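Local coordinates for protein CaaX farnesyltransferase alpha subunit Ram2 (Aspergillus fumigatus, PDB 4L9P) that probably serves as the alpha subunit of a heterodimeric protein farnesyltransferase, which attaches a farnesyl group to proteins ending in a CaaX motif, at residues 107-112 against 130-135; 115-120 against 151-156; 121-126 against 160-165. The protein carries 1 engineered substitution. All blocks are in the same frame, centred on the assembly; numbering follows the deposited sequence.

The three contacts follow the alpha-helical repeats of the chain from one helical pair into the next. Contact 1 joins helices 105-118 and 123-133, both within one prenyltransferase alpha subunit repeat. Contacts 2 and 3 tie that repeat to the following one. Contact 2 joins the first helices of the two repeats, and contact 3 joins the second helices. The centres of contacts 2 and 3 lie about 10 Å apart, and Met153 CG meets Trp126 CZ2 at 3.7 Å. Contact 1 is about 14 Å from contact 3, centre to centre. Contact 3 reaches the bound farnesyl diphosphate analogue FII directly, while the side chain of Leu120 in contact 2 is about 9 Å from it.

Contact 1 (107-112 against 130-135); sequences EEIEWL and QVLMSS. With EDO (1,2-ethanediol), chain I.
Leu132 packs against Glu108, Ile109 and Leu112 in a buried, mainly apolar contact between the two helices of one helical hairpin. The hairpin is made of helices 105-118 and 123-133. It forms a prenyltransferase alpha subunit repeat, a TPR-like unit in which paired antiparallel helices stack into a superhelix. No hydrogen bond links the two segments. The hold comes from apolar side chains meeting between the helices, with the CA atoms of Ile109 and Leu132 8.0 Å apart.

One methyl group does most of the work. Leu132 CD1 lies 3.8 Å from Ile109 CD1 and 4.2 Å from Leu112 CD2. The Ile109 and Leu132 side chains run alongside each other, pointing opposite ways. Met133 adds the second apolar piece. Its CG is anti to the backbone N (chi1 -170°), and the chain then bends twice. The bends bring CE to 3.9 Å from Ile109 CD1.

Glu108 takes part through its aliphatic portion. Chi1 (176°) lays the CG methylene across Leu132, and the bend at chi2 (71°) then turns the carboxylate aside. OE1 forms a salt bridge with Arg94, and OE2 accepts a hydrogen bond from His128. These partners satisfy a buried acid and would tend to keep it ionised. Leu98 of helix 88-100 touches both Glu108 and Leu132, so the preceding helical pair packs on the same core. Met133 also rests on Tyr166 and Trp169 of helix 161-174. The shortest approach between the segments is from Glu108 CG to Leu132 CD1, 3.4 Å, with the two side chains at about a right angle.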
loop_
_atom_site.group_PDB
_atom_site.type_symbol
_atom_site.label_atom_id
_atom_site.label_comp_id
_atom_site.label_asym_id
_atom_site.label_seq_id
_atom_site.Cartn_x
_atom_site.Cartn_y
_atom_site.Cartn_z
ATOM N N GLU A 107 -4.684 33.587 0.393
ATOM C CA GLU A 107 -3.277 33.813 0.059
ATOM C C GLU A 107 -2.422 32.571 0.343
ATOM O O GLU A 107 -1.505 32.255 -0.434
ATOM C CB GLU A 107 -2.722 35.035 0.816
ATOM C CG GLU A 107 -3.300 36.305 0.247
ATOM C CD GLU A 107 -2.857 37.533 0.987
ATOM O OE1 GLU A 107 -2.158 37.391 2.036
ATOM O OE2 GLU A 107 -3.228 38.652 0.512
ATOM N N GLU A 108 -2.742 31.833 1.395
ATOM C CA GLU A 108 -2.049 30.580 1.654
ATOM C C GLU A 108 -2.285 29.588 0.517
ATOM O O GLU A 108 -1.301 28.898 0.118
ATOM C CB GLU A 108 -2.462 29.975 3.012
ATOM C CG GLU A 108 -1.827 28.593 3.300
ATOM C CD GLU A 108 -0.314 28.571 3.602
ATOM O OE1 GLU A 108 0.375 29.622 3.516
ATOM O OE2 GLU A 108 0.217 27.460 3.920
ATOM N N ILE A 109 -3.505 29.463 0.027
ATOM C CA ILE A 109 -3.726 28.553 -1.100
ATOM C C ILE A 109 -2.942 28.981 -2.335
ATOM O O ILE A 109 -2.352 28.125 -3.006
ATOM C CB ILE A 109 -5.230 28.402 -1.412
ATOM C CG1 ILE A 109 -5.946 27.609 -0.285
ATOM C CG2 ILE A 109 -5.455 27.777 -2.780
ATOM C CD1 ILE A 109 -5.698 26.089 -0.312
ATOM N N GLU A 110 -2.859 30.274 -2.623
ATOM C CA GLU A 110 -2.087 30.654 -3.795
ATOM C C GLU A 110 -0.595 30.310 -3.605
ATOM O O GLU A 110 0.073 29.868 -4.565
ATOM C CB GLU A 110 -2.339 32.144 -4.114
ATOM C CG GLU A 110 -3.813 32.393 -4.464
ATOM C CD GLU A 110 -4.290 31.659 -5.737
ATOM O OE1 GLU A 110 -3.667 31.903 -6.809
ATOM O OE2 GLU A 110 -5.248 30.833 -5.677
ATOM N N TRP A 111 -0.071 30.439 -2.388
ATOM C CA TRP A 111 1.317 29.983 -2.118
ATOM C C TRP A 111 1.419 28.441 -2.259
ATOM O O TRP A 111 2.359 27.920 -2.912
ATOM C CB TRP A 111 1.719 30.422 -0.715
ATOM C CG TRP A 111 3.013 29.845 -0.265
ATOM C CD1 TRP A 111 4.270 30.336 -0.533
ATOM C CD2 TRP A 111 3.202 28.679 0.549
ATOM N NE1 TRP A 111 5.239 29.518 0.062
ATOM C CE2 TRP A 111 4.602 28.516 0.741
ATOM C CE3 TRP A 111 2.327 27.771 1.150
ATOM C CZ2 TRP A 111 5.126 27.464 1.495
ATOM C CZ3 TRP A 111 2.854 26.728 1.894
ATOM C CH2 TRP A 111 4.250 26.580 2.043
ATOM N N LEU A 112 0.459 27.715 -1.679
ATOM C CA LEU A 112 0.492 26.249 -1.713
ATOM C C LEU A 112 0.439 25.751 -3.152
ATOM O O LEU A 112 1.117 24.776 -3.490
ATOM C CB LEU A 112 -0.715 25.736 -0.910
ATOM C CG LEU A 112 -0.708 24.198 -0.767
ATOM C CD1 LEU A 112 0.527 23.661 -0.020
ATOM C CD2 LEU A 112 -2.021 23.789 -0.068
ATOM N N GLN A 130 -6.209 20.030 2.334
ATOM C CA GLN A 130 -7.464 19.593 2.938
ATOM C C GLN A 130 -7.682 20.261 4.326
ATOM O O GLN A 130 -8.805 20.714 4.653
ATOM C CB GLN A 130 -7.396 18.075 3.130
ATOM C CG GLN A 130 -8.639 17.487 3.816
ATOM C CD GLN A 130 -8.581 15.938 3.890
ATOM O OE1 GLN A 130 -8.015 15.253 2.995
ATOM N NE2 GLN A 130 -9.105 15.396 4.973
ATOM N N VAL A 131 -6.608 20.411 5.085
ATOM C CA VAL A 131 -6.678 21.106 6.400
ATOM C C VAL A 131 -7.190 22.537 6.181
ATOM O O VAL A 131 -8.077 22.980 6.908
ATOM C CB VAL A 131 -5.275 21.078 7.089
ATOM C CG1 VAL A 131 -5.243 21.993 8.329
ATOM C CG2 VAL A 131 -4.968 19.626 7.477
ATOM N N LEU A 132 -6.649 23.241 5.202
ATOM C CA LEU A 132 -7.057 24.610 4.972
ATOM C C LEU A 132 -8.451 24.701 4.415
ATOM O O LEU A 132 -9.300 25.468 4.923
ATOM C CB LEU A 132 -6.129 25.267 3.965
ATOM C CG LEU A 132 -4.634 25.352 4.317
ATOM C CD1 LEU A 132 -3.861 25.859 3.053
ATOM C CD2 LEU A 132 -4.418 26.226 5.507
ATOM N N MET A 133 -8.738 23.902 3.374
ATOM C CA MET A 133 -9.988 24.029 2.658
ATOM C C MET A 133 -11.195 23.543 3.480
ATOM O O MET A 133 -12.358 23.939 3.218
ATOM C CB MET A 133 -9.874 23.168 1.392
ATOM C CG MET A 133 -11.023 23.378 0.361
ATOM S SD MET A 133 -11.127 25.045 -0.300
ATOM C CE MET A 133 -9.493 25.291 -0.908
ATOM N N SER A 134 -10.933 22.757 4.495
ATOM C CA SER A 134 -12.004 22.281 5.372
ATOM C C SER A 134 -12.551 23.392 6.274
ATOM O O SER A 134 -13.557 23.172 6.964
ATOM C CB SER A 134 -11.509 21.107 6.240
ATOM O OG SER A 134 -10.564 21.547 7.180
ATOM N N SER A 135 -11.882 24.549 6.324
ATOM C CA SER A 135 -12.380 25.606 7.229
ATOM C C SER A 135 -13.516 26.354 6.560
ATOM O O SER A 135 -13.264 27.190 5.639
ATOM C CB SER A 135 -11.269 26.563 7.533
ATOM O OG SER A 135 -11.849 27.601 8.362
HETATM C C1 EDO I . -8.992 18.506 8.775
HETATM O O1 EDO I . -8.422 17.400 9.466
HETATM C C2 EDO I . -9.166 18.082 7.332
HETATM O O2 EDO I . -9.843 16.825 7.244
#

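Contact 2 (115-120 against 151-156); sequences VALKHL and MEMFAQ
Leu117 lies across the side chains of Glu152 and Gln156, at about a right angle to each. Its CD1 touches the carboxylate of Glu152, 3.7 Å from Glu152 OE1 in one of that residue's two modelled conformers. CD2 lies between that carboxylate and the Gln156 amide, 3.4 Å from Gln156 NE2. These are van der Waals touches between a hydrocarbon and polar groups.

The Gln156 amide is held in place from its own helix. NE2 donates to Glu152 O at 3.0 Å, in a nearly straight bond of 164°. The acceptor lies near the amide plane, while the donor sits above the plane of the carbonyl. The other end of the amide reaches across through a water. That water donates both to Leu117 O and to Gln156 OE1, at 2.6 and 2.9 Å.

The helices are 105-118 and 146-156, the first helices of two successive prenyltransferase alpha subunit repeats. They stack side by side in the superhelix, as helices of TPR-like repeats do.

Met153 forms the buried side. The bend at chi2 (-63°) places SD against Ala116 CB and 4.2 Å from Leu117 CD2. Trp126 of helix 123-133 and Val163 of helix 161-174 pack on Met153 too. Leu120 CD1, in one of two modelled conformers, approaches Met153 CE at 3.5 Å. The bend at chi3 (-57°) also brings Met153 CE to 3.7 Å from Ala116 O.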
loop_
_atom_site.group_PDB
_atom_site.type_symbol
_atom_site.label_atom_id
_atom_site.label_comp_id
_atom_site.label_asym_id
_atom_site.label_seq_id
_atom_site.Cartn_x
_atom_site.Cartn_y
_atom_site.Cartn_z
ATOM N N VAL A 115 3.914 25.571 -4.501
ATOM C CA VAL A 115 4.649 24.450 -3.946
ATOM C C VAL A 115 4.211 23.128 -4.597
ATOM O O VAL A 115 5.040 22.282 -4.958
ATOM C CB VAL A 115 4.467 24.367 -2.384
ATOM C CG1 VAL A 115 5.392 23.249 -1.817
ATOM C CG2 VAL A 115 4.842 25.712 -1.685
ATOM N N ALA A 116 2.890 22.978 -4.771
ATOM C CA ALA A 116 2.295 21.771 -5.340
ATOM C C ALA A 116 2.796 21.566 -6.786
ATOM O O ALA A 116 3.039 20.457 -7.199
ATOM C CB ALA A 116 0.743 21.841 -5.293
ATOM N N LEU A 117 2.931 22.673 -7.528
ATOM C CA LEU A 117 3.400 22.621 -8.951
ATOM C C LEU A 117 4.882 22.278 -9.020
ATOM O O LEU A 117 5.335 21.766 -10.042
ATOM C CB LEU A 117 3.133 23.963 -9.645
ATOM C CG LEU A 117 1.657 24.198 -9.983
ATOM C CD1 LEU A 117 1.458 25.668 -10.427
ATOM C CD2 LEU A 117 1.274 23.236 -11.103
ATOM N N LYS A 118 5.624 22.467 -7.941
ATOM C CA LYS A 118 7.056 22.179 -7.956
ATOM C C LYS A 118 7.340 20.751 -7.536
ATOM O O LYS A 118 8.366 20.190 -7.947
ATOM C CB LYS A 118 7.837 23.104 -7.039
ATOM C CG LYS A 118 8.083 24.491 -7.593
ATOM C CD LYS A 118 8.953 25.261 -6.566
ATOM C CE LYS A 118 9.121 26.746 -6.938
ATOM N NZ LYS A 118 10.021 27.522 -5.985
ATOM N N HIS A 119 6.478 20.143 -6.728
ATOM C CA HIS A 119 6.796 18.855 -6.083
ATOM C C HIS A 119 5.655 17.883 -6.240
ATOM O O HIS A 119 4.751 17.851 -5.487
ATOM C CB HIS A 119 7.036 19.073 -4.585
ATOM C CG HIS A 119 8.143 20.032 -4.294
ATOM N ND1 HIS A 119 9.465 19.692 -4.472
ATOM C CD2 HIS A 119 8.142 21.307 -3.820
ATOM C CE1 HIS A 119 10.235 20.699 -4.089
ATOM N NE2 HIS A 119 9.462 21.693 -3.707
ATOM N N LEU A 120 6.027 16.710 -6.818
ATOM C CA LEU A 120 5.107 15.562 -6.961
ATOM C C LEU A 120 5.218 14.416 -5.900
ATOM O O LEU A 120 6.180 14.351 -5.130
ATOM C CB LEU A 120 5.114 15.063 -8.416
ATOM C CG LEU A 120 4.459 16.106 -9.371
ATOM C CD1 LEU A 120 3.418 16.964 -8.596
ATOM C CD2 LEU A 120 5.369 17.095 -10.121
ATOM N N MET A 151 -7.072 20.309 -12.279
ATOM C CA MET A 151 -6.784 19.915 -13.652
ATOM C C MET A 151 -5.402 20.327 -14.131
ATOM O O MET A 151 -4.841 19.616 -14.982
ATOM C CB MET A 151 -7.845 20.471 -14.595
ATOM C CG MET A 151 -9.238 19.841 -14.323
ATOM S SD MET A 151 -9.273 18.047 -14.494
ATOM C CE MET A 151 -9.561 17.909 -16.261
ATOM N N GLU A 152 -4.811 21.397 -13.582
ATOM C CA GLU A 152 -3.407 21.713 -13.842
ATOM C C GLU A 152 -2.519 20.573 -13.360
ATOM O O GLU A 152 -1.516 20.202 -14.009
ATOM C CB GLU A 152 -2.992 22.984 -13.089
ATOM C CG GLU A 152 -1.766 23.652 -13.680
ATOM C CD GLU A 152 -1.543 25.119 -13.217
ATOM O OE1 GLU A 152 -0.501 25.698 -13.543
ATOM O OE2 GLU A 152 -2.384 25.679 -12.501
ATOM N N MET A 153 -2.867 20.003 -12.200
ATOM C CA MET A 153 -2.059 18.880 -11.671
ATOM C C MET A 153 -2.258 17.660 -12.550
ATOM O O MET A 153 -1.261 16.961 -12.862
ATOM C CB MET A 153 -2.492 18.547 -10.231
ATOM C CG MET A 153 -2.238 19.660 -9.218
ATOM S SD MET A 153 -0.468 20.073 -9.002
ATOM C CE MET A 153 0.237 18.470 -8.530
ATOM N N PHE A 154 -3.506 17.354 -12.895
ATOM C CA PHE A 154 -3.736 16.140 -13.686
ATOM C C PHE A 154 -3.192 16.222 -15.103
ATOM O O PHE A 154 -2.951 15.185 -15.723
ATOM C CB PHE A 154 -5.258 15.798 -13.713
ATOM C CG PHE A 154 -5.808 15.388 -12.393
ATOM C CD1 PHE A 154 -5.137 14.475 -11.605
ATOM C CD2 PHE A 154 -7.046 15.879 -11.983
ATOM C CE1 PHE A 154 -5.693 14.070 -10.365
ATOM C CE2 PHE A 154 -7.600 15.481 -10.798
ATOM C CZ PHE A 154 -6.926 14.586 -9.957
ATOM N N ALA A 155 -2.979 17.440 -15.608
ATOM C CA ALA A 155 -2.333 17.581 -16.940
ATOM C C ALA A 155 -0.883 17.132 -16.847
ATOM O O ALA A 155 -0.300 16.754 -17.867
ATOM C CB ALA A 155 -2.424 19.058 -17.402
ATOM N N GLN A 156 -0.269 17.207 -15.664
ATOM C CA GLN A 156 1.107 16.761 -15.533
ATOM C C GLN A 156 1.177 15.284 -15.120
ATOM O O GLN A 156 2.091 14.562 -15.599
ATOM C CB GLN A 156 1.794 17.596 -14.499
ATOM C CG GLN A 156 1.879 19.024 -15.020
ATOM C CD GLN A 156 2.311 19.981 -13.982
ATOM O OE1 GLN A 156 3.442 20.021 -13.625
ATOM N NE2 GLN A 156 1.372 20.735 -13.442
HETATM O O HOH W 1 4.797 22.360 -12.544
#

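Contact 3 (121-126 against 160-165); sequences KNYQIW and SYHVWT. Engineered in segment 160-165: Ser160 (natural residue Asn). With FII ([(3,7,11-trimethyl-dodeca-2,6,10-trienyloxycarbamoyl)-methyl]-phosphonic acid), chain Q.
His162 and Val163 pack against Tyr123 and Trp126 where the second helices of two successive prenyltransferase alpha subunit repeats meet. Helices 123-133 and 161-174 lie side by side in the TPR-like superhelix, and their N-terminal ends line the site that holds FII.

The tight part is aromatic. His162 turns an edge toward the face of Tyr123 in an edge-to-face pair, with centroids 4.3 Å apart and planes at 56°. NE2 sits over the centre of the tyrosine ring. The CG of His162 is anti to the carbonyl carbon (chi1 -63°), and this sends the imidazole across to the other segment. One imidazole face lies against the backbone of Asn122 and Tyr123, and Lys121 CA is at its edge. Farther in, Val163 CG2 makes a CH-pi contact with Trp126, 3.9 Å from the centroid of the six-membered ring. Ile125 CG2 packs on the opposite indole face.

Asn122 N-caps its helix. Its OD1 accepts from Ile125 N at 2.9 Å, and from Gln124 N in a weak bond, well off straight. The engineered Ser160 is the N-cap residue of the other helix.

The looser side is at Lys121 and the water beside Asn122. The water accepts from Asn122 N at 3.1 Å; its link to His162 ND1 is long and weak. Lys121, partly exposed and modelled in two conformers like Tyr123, stretches away from His162 along the ligand. Its NZ is hydrogen-bonded to the backbone of the bound peptide.

The side toward FII and the beta subunit is close-packed. Tyr123 OH is hydrogen-bonded to Tyr314 OH of the beta subunit. FII C30, a methyl, lies over the Tyr161 ring face, 3.6 Å from Tyr161 CG. His162 CE1 approaches FII C35 at 3.7 Å.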
loop_
_atom_site.group_PDB
_atom_site.type_symbol
_atom_site.label_atom_id
_atom_site.label_comp_id
_atom_site.label_asym_id
_atom_site.label_seq_id
_atom_site.Cartn_x
_atom_site.Cartn_y
_atom_site.Cartn_z
ATOM N N LYS A 121 4.201 13.565 -5.823
ATOM C CA LYS A 121 4.111 12.505 -4.814
ATOM C C LYS A 121 4.454 12.895 -3.401
ATOM O O LYS A 121 5.457 12.413 -2.813
ATOM C CB LYS A 121 4.910 11.269 -5.187
ATOM C CG LYS A 121 4.186 10.466 -6.110
ATOM C CD LYS A 121 5.141 9.455 -6.666
ATOM C CE LYS A 121 4.580 8.777 -7.884
ATOM N NZ LYS A 121 5.676 8.088 -8.507
ATOM N N ASN A 122 3.585 13.696 -2.827
ATOM C CA ASN A 122 3.869 14.262 -1.520
ATOM C C ASN A 122 2.593 14.251 -0.703
ATOM O O ASN A 122 1.574 14.812 -1.087
ATOM C CB ASN A 122 4.490 15.646 -1.760
ATOM C CG ASN A 122 4.854 16.382 -0.478
ATOM O OD1 ASN A 122 3.982 16.586 0.372
ATOM N ND2 ASN A 122 6.106 16.995 -0.448
ATOM N N TYR A 123 2.626 13.543 0.410
ATOM C CA TYR A 123 1.457 13.505 1.300
ATOM C C TYR A 123 1.121 14.840 1.959
ATOM O O TYR A 123 -0.073 15.165 2.132
ATOM C CB TYR A 123 1.695 12.501 2.412
ATOM C CG TYR A 123 1.417 11.056 2.034
ATOM C CD1 TYR A 123 2.437 10.257 1.532
ATOM C CD2 TYR A 123 0.118 10.513 2.168
ATOM C CE1 TYR A 123 2.211 8.890 1.262
ATOM C CE2 TYR A 123 -0.069 9.145 1.834
ATOM C CZ TYR A 123 0.989 8.391 1.381
ATOM O OH TYR A 123 0.809 7.033 1.071
ATOM N N GLN A 124 2.146 15.637 2.278
ATOM C CA GLN A 124 1.967 16.779 3.149
ATOM C C GLN A 124 1.260 17.870 2.380
ATOM O O GLN A 124 0.340 18.485 2.920
ATOM C CB GLN A 124 3.351 17.297 3.568
ATOM C CG GLN A 124 4.039 16.424 4.657
ATOM C CD GLN A 124 4.468 15.096 4.123
ATOM O OE1 GLN A 124 5.178 15.024 3.117
ATOM N NE2 GLN A 124 4.044 14.026 4.800
ATOM N N ILE A 125 1.664 18.111 1.122
ATOM C CA ILE A 125 1.098 19.279 0.442
ATOM C C ILE A 125 -0.422 19.114 0.252
ATOM O O ILE A 125 -1.219 20.059 0.343
ATOM C CB ILE A 125 1.779 19.369 -0.975
ATOM C CG1 ILE A 125 3.179 19.955 -0.796
ATOM C CG2 ILE A 125 0.954 20.137 -2.024
ATOM C CD1 ILE A 125 4.047 19.702 -2.095
ATOM N N TRP A 126 -0.854 17.887 0.000
ATOM C CA TRP A 126 -2.257 17.605 -0.266
ATOM C C TRP A 126 -3.060 17.406 1.000
ATOM O O TRP A 126 -4.238 17.775 1.039
ATOM C CB TRP A 126 -2.403 16.453 -1.297
ATOM C CG TRP A 126 -1.862 16.986 -2.599
ATOM C CD1 TRP A 126 -0.582 16.869 -3.116
ATOM C CD2 TRP A 126 -2.566 17.851 -3.485
ATOM N NE1 TRP A 126 -0.446 17.671 -4.231
ATOM C CE2 TRP A 126 -1.663 18.274 -4.483
ATOM C CE3 TRP A 126 -3.882 18.334 -3.510
ATOM C CZ2 TRP A 126 -2.047 19.155 -5.510
ATOM C CZ3 TRP A 126 -4.258 19.190 -4.507
ATOM C CH2 TRP A 126 -3.342 19.598 -5.521
ATOM N N SER A 160 -2.271 10.940 -10.461
ATOM C CA SER A 160 -1.686 11.311 -9.185
ATOM C C SER A 160 -2.583 10.954 -8.025
ATOM O O SER A 160 -3.652 11.542 -7.824
ATOM C CB SER A 160 -1.508 12.806 -9.165
ATOM O OG SER A 160 -1.183 13.127 -7.843
ATOM N N TYR A 161 -2.176 9.977 -7.241
ATOM C CA TYR A 161 -3.081 9.400 -6.244
ATOM C C TYR A 161 -3.450 10.422 -5.199
ATOM O O TYR A 161 -4.633 10.440 -4.741
ATOM C CB TYR A 161 -2.362 8.175 -5.563
ATOM C CG TYR A 161 -3.297 7.254 -4.829
ATOM C CD1 TYR A 161 -3.709 7.542 -3.531
ATOM C CD2 TYR A 161 -3.801 6.085 -5.445
ATOM C CE1 TYR A 161 -4.569 6.679 -2.825
ATOM C CE2 TYR A 161 -4.647 5.238 -4.758
ATOM C CZ TYR A 161 -5.047 5.569 -3.451
ATOM O OH TYR A 161 -5.888 4.732 -2.739
ATOM N N HIS A 162 -2.508 11.253 -4.756
ATOM C CA HIS A 162 -2.845 12.176 -3.667
ATOM C C HIS A 162 -3.780 13.271 -4.148
ATOM O O HIS A 162 -4.596 13.756 -3.356
ATOM C CB HIS A 162 -1.549 12.815 -3.172
ATOM C CG HIS A 162 -0.597 11.812 -2.604
ATOM N ND1 HIS A 162 0.667 11.582 -3.126
ATOM C CD2 HIS A 162 -0.819 10.822 -1.721
ATOM C CE1 HIS A 162 1.231 10.572 -2.471
ATOM N NE2 HIS A 162 0.365 10.135 -1.570
ATOM N N VAL A 163 -3.669 13.672 -5.423
ATOM C CA VAL A 163 -4.574 14.686 -5.923
ATOM C C VAL A 163 -5.948 14.068 -6.105
ATOM O O VAL A 163 -6.952 14.761 -5.797
ATOM C CB VAL A 163 -4.060 15.274 -7.265
ATOM C CG1 VAL A 163 -5.021 16.432 -7.730
ATOM C CG2 VAL A 163 -2.622 15.796 -7.072
ATOM N N TRP A 164 -6.097 12.839 -6.619
ATOM C CA TRP A 164 -7.406 12.235 -6.646
ATOM C C TRP A 164 -7.996 12.058 -5.257
ATOM O O TRP A 164 -9.210 12.272 -5.089
ATOM C CB TRP A 164 -7.340 10.845 -7.356
ATOM C CG TRP A 164 -7.215 10.972 -8.871
ATOM C CD1 TRP A 164 -6.077 10.733 -9.653
ATOM C CD2 TRP A 164 -8.248 11.404 -9.759
ATOM N NE1 TRP A 164 -6.398 10.955 -10.981
ATOM C CE2 TRP A 164 -7.713 11.363 -11.075
ATOM C CE3 TRP A 164 -9.605 11.792 -9.582
ATOM C CZ2 TRP A 164 -8.498 11.660 -12.217
ATOM C CZ3 TRP A 164 -10.357 12.131 -10.695
ATOM C CH2 TRP A 164 -9.813 12.070 -12.025
ATOM N N THR A 165 -7.209 11.651 -4.262
ATOM C CA THR A 165 -7.717 11.533 -2.906
ATOM C C THR A 165 -8.243 12.878 -2.424
ATOM O O THR A 165 -9.353 12.954 -1.848
ATOM C CB THR A 165 -6.608 10.999 -1.971
ATOM O OG1 THR A 165 -6.333 9.634 -2.377
ATOM C CG2 THR A 165 -7.084 11.027 -0.517
HETATM C C1 FII Q . 3.397 0.539 5.881
HETATM C C2 FII Q . 3.374 1.567 4.781
HETATM C C6 FII Q . 3.832 2.911 5.160
HETATM C C10 FII Q . 2.559 1.281 3.587
HETATM C C11 FII Q . 2.367 2.265 2.434
HETATM C C12 FII Q . 3.344 1.843 1.298
HETATM C C15 FII Q . 3.050 2.359 -0.107
HETATM C C18 FII Q . 3.978 1.978 -1.254
HETATM C C22 FII Q . 2.149 3.551 -0.178
HETATM C C23 FII Q . 1.568 3.819 -1.558
HETATM C C24 FII Q . 0.901 5.139 -1.630
HETATM C C27 FII Q . 0.742 5.572 -3.053
HETATM C C30 FII Q . -0.550 5.131 -3.717
HETATM C C34 FII Q . 1.435 6.836 -3.397
HETATM C C35 FII Q . 1.174 7.584 -4.688
HETATM O O36 FII Q . 2.319 7.571 -5.522
HETATM N N42 FII Q . 2.818 6.335 -5.830
HETATM C C43 FII Q . 2.441 5.910 -7.112
HETATM O O44 FII Q . 1.698 6.538 -7.881
HETATM C C45 FII Q . 3.062 4.576 -7.499
HETATM P P46 FII Q . 1.983 3.530 -8.608
HETATM O O49 FII Q . 0.633 3.548 -7.996
HETATM O O50 FII Q . 2.075 4.081 -9.997
HETATM O O51 FII Q . 2.665 2.150 -8.496
HETATM O O HOH W 2 1.340 14.518 -4.860
#